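Local coordinates for protein alpha-/beta-galactoside alpha-2,3-sialyltransferase (PDB 2ZWI) that probably transfers sialic acid from a CMP-linked donor to alpha- and beta-galactosides in alpha-2,3 linkage, and binds CMP and zinc, at residues A[67-71]-A[72-76]; A[185-188]-A[189-193]. All blocks are in the same frame, centred on the assembly; numbering follows the deposited sequence. Where two conformers were deposited one is given.

Contact 1 (A[67-71]-A[72-76]); sequences SMILT and NEIKK
A tight helix-to-strand turn brings M68 and I69, in the closing part of helix 58-70, against I74, which opens strand 74-82 in the parallel sheet of one Rossmann-like half of the enzyme. The reversal is a local one: N72 takes positive phi (75°), and its backbone N bonds to I69 O at 3.1 Å. T71 supplies the polar part of the turn. With chi1 at 71°, its OG1 sits between backbone N and carbonyl carbon and reaches back along the helix, donating to M68 O at 2.6 Å in the carbonyl plane. That carbonyl also takes the backbone N-H of T71, so two donors hold it. The same OG1 accepts a weak bond from E73 N (3.4 Å), which ties the outgoing chain to this hydroxyl. A water lies between I69 O, to which it probably donates, and I74 N, from which it accepts. The apolar part is small: I69 and I74 cross at about a right angle, I69 CG1 lying 4.2 Å from I74 CB, and M68 CB is 4.4 Å from I74 CG1. I74 CG1 also meets the backbone carbonyl of M68, 3.5 Å from M68 O. Beyond the turn, M68 and I74 both pack on I5 of the adjoining strand 3-10, I69 turns to L99, K101 and T103, and the carboxylate of E73 forms a salt bridge with K3.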
ATOM      1  N   SER A  67      23.217   6.065 -18.000  1.00 21.60           N
ATOM      2  CA  SER A  67      24.362   6.953 -18.231  1.00 22.33           C
ATOM      3  C   SER A  67      25.234   7.063 -16.972  1.00 22.27           C
ATOM      4  O   SER A  67      26.464   7.087 -17.064  1.00 22.36           O
ATOM      5  CB  SER A  67      23.943   8.324 -18.783  1.00 22.48           C
ATOM      6  OG  SER A  67      23.143   9.037 -17.863  1.00 25.21           O
ATOM      7  N   MET A  68      24.604   7.092 -15.799  1.00 22.01           N
ATOM      8  CA  MET A  68      25.351   7.082 -14.531  1.00 22.39           C
ATOM      9  C   MET A  68      26.211   5.825 -14.384  1.00 21.81           C
ATOM     10  O   MET A  68      27.390   5.911 -14.006  1.00 21.66           O
ATOM     11  CB  MET A  68      24.412   7.215 -13.335  1.00 22.01           C
ATOM     12  CG  MET A  68      23.694   8.549 -13.286  1.00 23.27           C
ATOM     13  SD  MET A  68      22.714   8.818 -11.800  1.00 24.26           S
ATOM     14  CE  MET A  68      24.026   9.240 -10.655  1.00 24.71           C
ATOM     15  N   ILE A  69      25.622   4.664 -14.682  1.00 21.42           N
ATOM     16  CA  ILE A  69      26.353   3.394 -14.620  1.00 21.37           C
ATOM     17  C   ILE A  69      27.518   3.386 -15.619  1.00 22.09           C
ATOM     18  O   ILE A  69      28.576   2.811 -15.336  1.00 21.82           O
ATOM     19  CB  ILE A  69      25.422   2.171 -14.806  1.00 21.14           C
ATOM     20  CG1 ILE A  69      24.494   2.034 -13.595  1.00 19.97           C
ATOM     21  CG2 ILE A  69      26.225   0.884 -14.946  1.00 20.45           C
ATOM     22  CD1 ILE A  69      23.281   1.187 -13.841  1.00 20.10           C
ATOM     23  N   LEU A  70      27.329   4.048 -16.764  1.00 22.45           N
ATOM     24  CA  LEU A  70      28.370   4.105 -17.797  1.00 23.32           C
ATOM     25  C   LEU A  70      29.629   4.892 -17.390  1.00 23.60           C
ATOM     26  O   LEU A  70      30.678   4.757 -18.025  1.00 23.96           O
ATOM     27  CB  LEU A  70      27.807   4.601 -19.142  1.00 23.11           C
ATOM     28  CG  LEU A  70      26.897   3.646 -19.940  1.00 23.85           C
ATOM     29  CD1 LEU A  70      26.630   4.198 -21.321  1.00 24.83           C
ATOM     30  CD2 LEU A  70      27.487   2.243 -20.058  1.00 24.23           C
ATOM     31  N   THR A  71      29.523   5.688 -16.327  1.00 24.04           N
ATOM     32  CA  THR A  71      30.664   6.429 -15.780  1.00 24.55           C
ATOM     33  C   THR A  71      31.639   5.514 -15.037  1.00 25.06           C
ATOM     34  O   THR A  71      32.759   5.930 -14.699  1.00 25.04           O
ATOM     35  CB  THR A  71      30.219   7.561 -14.819  1.00 24.46           C
ATOM     36  OG1 THR A  71      29.710   6.996 -13.603  1.00 24.07           O
ATOM     37  CG2 THR A  71      29.151   8.453 -15.472  1.00 24.83           C
ATOM     38  N   ASN A  72      31.198   4.278 -14.778  1.00 25.12           N
ATOM     39  CA  ASN A  72      31.986   3.252 -14.071  1.00 25.36           C
ATOM     40  C   ASN A  72      32.100   3.475 -12.564  1.00 24.92           C
ATOM     41  O   ASN A  72      32.819   2.751 -11.875  1.00 25.38           O
ATOM     42  CB  ASN A  72      33.385   3.093 -14.689  1.00 25.87           C
ATOM     43  CG  ASN A  72      33.359   2.366 -16.021  1.00 26.94           C
ATOM     44  OD1 ASN A  72      33.844   2.877 -17.038  1.00 28.73           O
ATOM     45  ND2 ASN A  72      32.792   1.166 -16.024  1.00 27.36           N
ATOM     46  N   GLU A  73      31.376   4.462 -12.058  1.00 24.18           N
ATOM     47  CA  GLU A  73      31.498   4.871 -10.666  1.00 23.98           C
ATOM     48  C   GLU A  73      30.448   4.228  -9.747  1.00 22.35           C
ATOM     49  O   GLU A  73      30.472   4.439  -8.530  1.00 22.24           O
ATOM     50  CB  GLU A  73      31.426   6.395 -10.574  1.00 23.94           C
ATOM     51  CG  GLU A  73      32.484   7.121 -11.417  1.00 25.89           C
ATOM     52  CD  GLU A  73      32.543   8.626 -11.165  1.00 26.61           C
ATOM     53  OE1 GLU A  73      31.981   9.099 -10.147  1.00 31.42           O
ATOM     54  OE2 GLU A  73      33.166   9.343 -11.987  1.00 30.23           O
ATOM     55  N   ILE A  74      29.544   3.445 -10.329  1.00 20.69           N
ATOM     56  CA  ILE A  74      28.398   2.920  -9.595  1.00 19.13           C
ATOM     57  C   ILE A  74      28.644   1.499  -9.078  1.00 18.34           C
ATOM     58  O   ILE A  74      28.642   0.527  -9.825  1.00 18.76           O
ATOM     59  CB  ILE A  74      27.066   2.984 -10.414  1.00 18.96           C
ATOM     60  CG1 ILE A  74      26.785   4.403 -10.955  1.00 18.36           C
ATOM     61  CG2 ILE A  74      25.888   2.424  -9.586  1.00 17.85           C
ATOM     62  CD1 ILE A  74      26.944   5.552  -9.936  1.00 16.22           C
ATOM     63  N   LYS A  75      28.856   1.400  -7.779  1.00 17.25           N
ATOM     64  CA  LYS A  75      29.026   0.113  -7.134  1.00 16.60           C
ATOM     65  C   LYS A  75      27.706  -0.669  -7.051  1.00 15.07           C
ATOM     66  O   LYS A  75      27.657  -1.862  -7.391  1.00 14.96           O
ATOM     67  CB  LYS A  75      29.627   0.328  -5.740  1.00 16.81           C
ATOM     68  CG  LYS A  75      29.237  -0.707  -4.701  1.00 19.20           C
ATOM     69  CD  LYS A  75      29.980  -2.012  -4.901  1.00 22.83           C
ATOM     70  CE  LYS A  75      31.207  -2.109  -4.003  1.00 24.70           C
ATOM     71  NZ  LYS A  75      31.650  -3.532  -3.913  1.00 25.35           N
ATOM     72  N   LYS A  76      26.643   0.017  -6.634  1.00 14.11           N
ATOM     73  CA  LYS A  76      25.373  -0.633  -6.307  0.50 13.48           C
ATOM     74  C   LYS A  76      24.158   0.206  -6.705  1.00 12.85           C
ATOM     75  O   LYS A  76      24.195   1.429  -6.647  1.00 12.52           O
ATOM     76  CB  LYS A  76      25.332  -0.950  -4.802  0.50 13.57           C
ATOM     77  CG  LYS A  76      23.975  -1.411  -4.251  0.50 13.16           C
ATOM     78  CD  LYS A  76      24.067  -1.898  -2.810  0.50 13.75           C
ATOM     79  CE  LYS A  76      24.256  -0.756  -1.814  0.50 15.53           C
ATOM     80  NZ  LYS A  76      24.435  -1.251  -0.414  0.50 14.28           N
TER
HETATM   81  O   HOH W   1      29.193   1.625 -12.993  1.00 17.17           O

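Contact 2 (A[185-188]-A[189-193]); sequences TSLK and RVISN
Within the beta-alpha-beta unit built from strand 168-172, helix 185-191 and strand 195-197, T185, S186, L187 and K188 meet the next turn of their own short helix. Two i to i+4 bonds mark the alpha-helix: R189 N bonds to T185 O at 3.1 Å, and I191 N bonds to L187 O at 3.3 Å. Weak i to i+3 bonds join them, from V190 N to L187 O and from I191 N to K188 O. K188 O also takes a weak bond from S192 N, as the chain tightens before leaving the helix. On the buried face, I191 has CG1 between its backbone N and carbonyl carbon (chi1 54°), which directs the branch back up the helix: CG1 lies 3.4 Å from L187 O, and CD1 is 4.1 Å from L187 CG. F178 touches both of these side chains, while S186 and V190 face helix 128-147 through I135. On the exposed face R189 folds back over the preceding turn, its chain bent at chi3 (-46°). T185 O lies 4.2 Å above the plane of the guanidinium, over its centre, and a long, weak ion pair reaches E132 from NH2. NH2 lies 3.7 Å from S186 CA, and NH1 3.6 Å from T185 CG2.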
ATOM      1  N   THR A 185       3.017 -22.303   3.937  1.00 15.75           N
ATOM      2  CA  THR A 185       4.343 -22.816   4.303  1.00 16.70           C
ATOM      3  C   THR A 185       5.300 -22.796   3.114  1.00 16.28           C
ATOM      4  O   THR A 185       6.445 -22.362   3.242  1.00 16.50           O
ATOM      5  CB  THR A 185       4.247 -24.258   4.910  1.00 16.82           C
ATOM      6  OG1 THR A 185       3.433 -24.219   6.083  1.00 18.77           O
ATOM      7  CG2 THR A 185       5.623 -24.787   5.311  1.00 18.96           C
ATOM      8  N   SER A 186       4.819 -23.242   1.952  1.00 16.23           N
ATOM      9  CA  SER A 186       5.632 -23.288   0.731  1.00 16.15           C
ATOM     10  C   SER A 186       6.282 -21.946   0.376  1.00 15.66           C
ATOM     11  O   SER A 186       7.466 -21.896   0.043  1.00 15.33           O
ATOM     12  CB  SER A 186       4.793 -23.782  -0.438  1.00 16.43           C
ATOM     13  OG  SER A 186       4.352 -25.106  -0.185  1.00 16.80           O
ATOM     14  N   LEU A 187       5.503 -20.870   0.456  1.00 15.45           N
ATOM     15  CA  LEU A 187       5.990 -19.516   0.150  1.00 15.75           C
ATOM     16  C   LEU A 187       6.829 -18.934   1.285  1.00 15.83           C
ATOM     17  O   LEU A 187       7.832 -18.251   1.033  1.00 15.79           O
ATOM     18  CB  LEU A 187       4.824 -18.577  -0.181  1.00 15.61           C
ATOM     19  CG  LEU A 187       5.152 -17.142  -0.621  1.00 15.90           C
ATOM     20  CD1 LEU A 187       6.097 -17.101  -1.827  1.00 15.17           C
ATOM     21  CD2 LEU A 187       3.859 -16.400  -0.928  1.00 15.77           C
ATOM     22  N   LYS A 188       6.410 -19.209   2.520  1.00 15.80           N
ATOM     23  CA  LYS A 188       7.133 -18.757   3.713  0.70 16.58           C
ATOM     24  C   LYS A 188       8.600 -19.193   3.657  1.00 16.63           C
ATOM     25  O   LYS A 188       9.507 -18.395   3.940  1.00 16.58           O
ATOM     26  CB  LYS A 188       6.439 -19.268   4.992  0.70 16.77           C
ATOM     27  CG  LYS A 188       7.131 -18.943   6.326  0.70 17.90           C
ATOM     28  CD  LYS A 188       7.269 -17.440   6.573  0.70 20.60           C
ATOM     29  CE  LYS A 188       7.686 -17.164   8.016  0.70 22.76           C
ATOM     30  NZ  LYS A 188       7.864 -15.709   8.293  0.70 23.66           N
ATOM     31  N   ARG A 189       8.833 -20.448   3.266  1.00 16.58           N
ATOM     32  CA  ARG A 189      10.190 -20.980   3.154  1.00 17.30           C
ATOM     33  C   ARG A 189      11.061 -20.177   2.210  1.00 17.00           C
ATOM     34  O   ARG A 189      12.254 -20.063   2.432  1.00 17.64           O
ATOM     35  CB  ARG A 189      10.178 -22.435   2.695  1.00 17.60           C
ATOM     36  CG  ARG A 189      10.235 -23.443   3.831  1.00 20.11           C
ATOM     37  CD  ARG A 189      10.612 -24.830   3.305  1.00 21.88           C
ATOM     38  NE  ARG A 189       9.838 -25.148   2.115  1.00 22.94           N
ATOM     39  CZ  ARG A 189       8.687 -25.813   2.126  1.00 23.00           C
ATOM     40  NH1 ARG A 189       8.180 -26.268   3.270  1.00 22.65           N
ATOM     41  NH2 ARG A 189       8.061 -26.045   0.982  1.00 22.89           N
ATOM     42  N   VAL A 190      10.470 -19.656   1.140  1.00 16.36           N
ATOM     43  CA  VAL A 190      11.193 -18.834   0.182  1.00 16.20           C
ATOM     44  C   VAL A 190      11.626 -17.491   0.806  1.00 16.10           C
ATOM     45  O   VAL A 190      12.787 -17.074   0.659  1.00 15.70           O
ATOM     46  CB  VAL A 190      10.368 -18.614  -1.103  1.00 16.26           C
ATOM     47  CG1 VAL A 190      11.153 -17.804  -2.118  1.00 16.96           C
ATOM     48  CG2 VAL A 190       9.932 -19.970  -1.695  1.00 16.40           C
ATOM     49  N   ILE A 191      10.719 -16.844   1.535  1.00 15.46           N
ATOM     50  CA  ILE A 191      10.952 -15.462   1.973  1.00 15.70           C
ATOM     51  C   ILE A 191      11.064 -15.183   3.489  1.00 15.67           C
ATOM     52  O   ILE A 191      11.110 -14.024   3.888  1.00 15.50           O
ATOM     53  CB  ILE A 191       9.904 -14.498   1.333  1.00 15.67           C
ATOM     54  CG1 ILE A 191       8.476 -14.987   1.612  1.00 14.90           C
ATOM     55  CG2 ILE A 191      10.170 -14.355  -0.166  1.00 15.61           C
ATOM     56  CD1 ILE A 191       7.367 -14.107   0.983  1.00 15.94           C
ATOM     57  N   SER A 192      11.137 -16.216   4.328  1.00 16.34           N
ATOM     58  CA  SER A 192      11.047 -16.006   5.790  1.00 16.37           C
ATOM     59  C   SER A 192      12.099 -15.034   6.346  1.00 16.02           C
ATOM     60  O   SER A 192      11.806 -14.260   7.272  1.00 16.52           O
ATOM     61  CB  SER A 192      11.043 -17.340   6.569  1.00 16.59           C
ATOM     62  OG  SER A 192      12.260 -18.055   6.423  1.00 17.86           O
ATOM     63  N   ASN A 193      13.299 -15.058   5.767  1.00 14.99           N
ATOM     64  CA  ASN A 193      14.367 -14.134   6.178  1.00 15.13           C
ATOM     65  C   ASN A 193      14.358 -12.791   5.436  1.00 14.16           C
ATOM     66  O   ASN A 193      15.183 -11.911   5.714  1.00 13.60           O
ATOM     67  CB  ASN A 193      15.736 -14.796   6.017  1.00 15.72           C
ATOM     68  CG  ASN A 193      15.946 -15.928   6.989  1.00 18.09           C
ATOM     69  OD1 ASN A 193      15.526 -15.860   8.151  1.00 21.25           O
ATOM     70  ND2 ASN A 193      16.611 -16.973   6.528  1.00 19.41           N
TER
HETATM   71  O   HOH W   2       5.874 -27.121   1.063  1.00 20.64           O

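In the fold
Contacts 1 and 2 lie in series along the chain, the first closing well before the second opens, and their centres are 34 Å apart, with nearest atoms about 15 Å apart and no touch. Both belong to the seven-stranded parallel sheet with its flanking helices: contact 1 leads from helix 58-70 into the central strand 74-82, whereas contact 2 lies in the helix that precedes strand 195-197 at one edge of the sheet. Together they sample two separate helix-to-strand connections of the same Rossmann-like domain of the GT-B fold. Both lie away from the CMP and zinc sites and join helices to strands of this sheet.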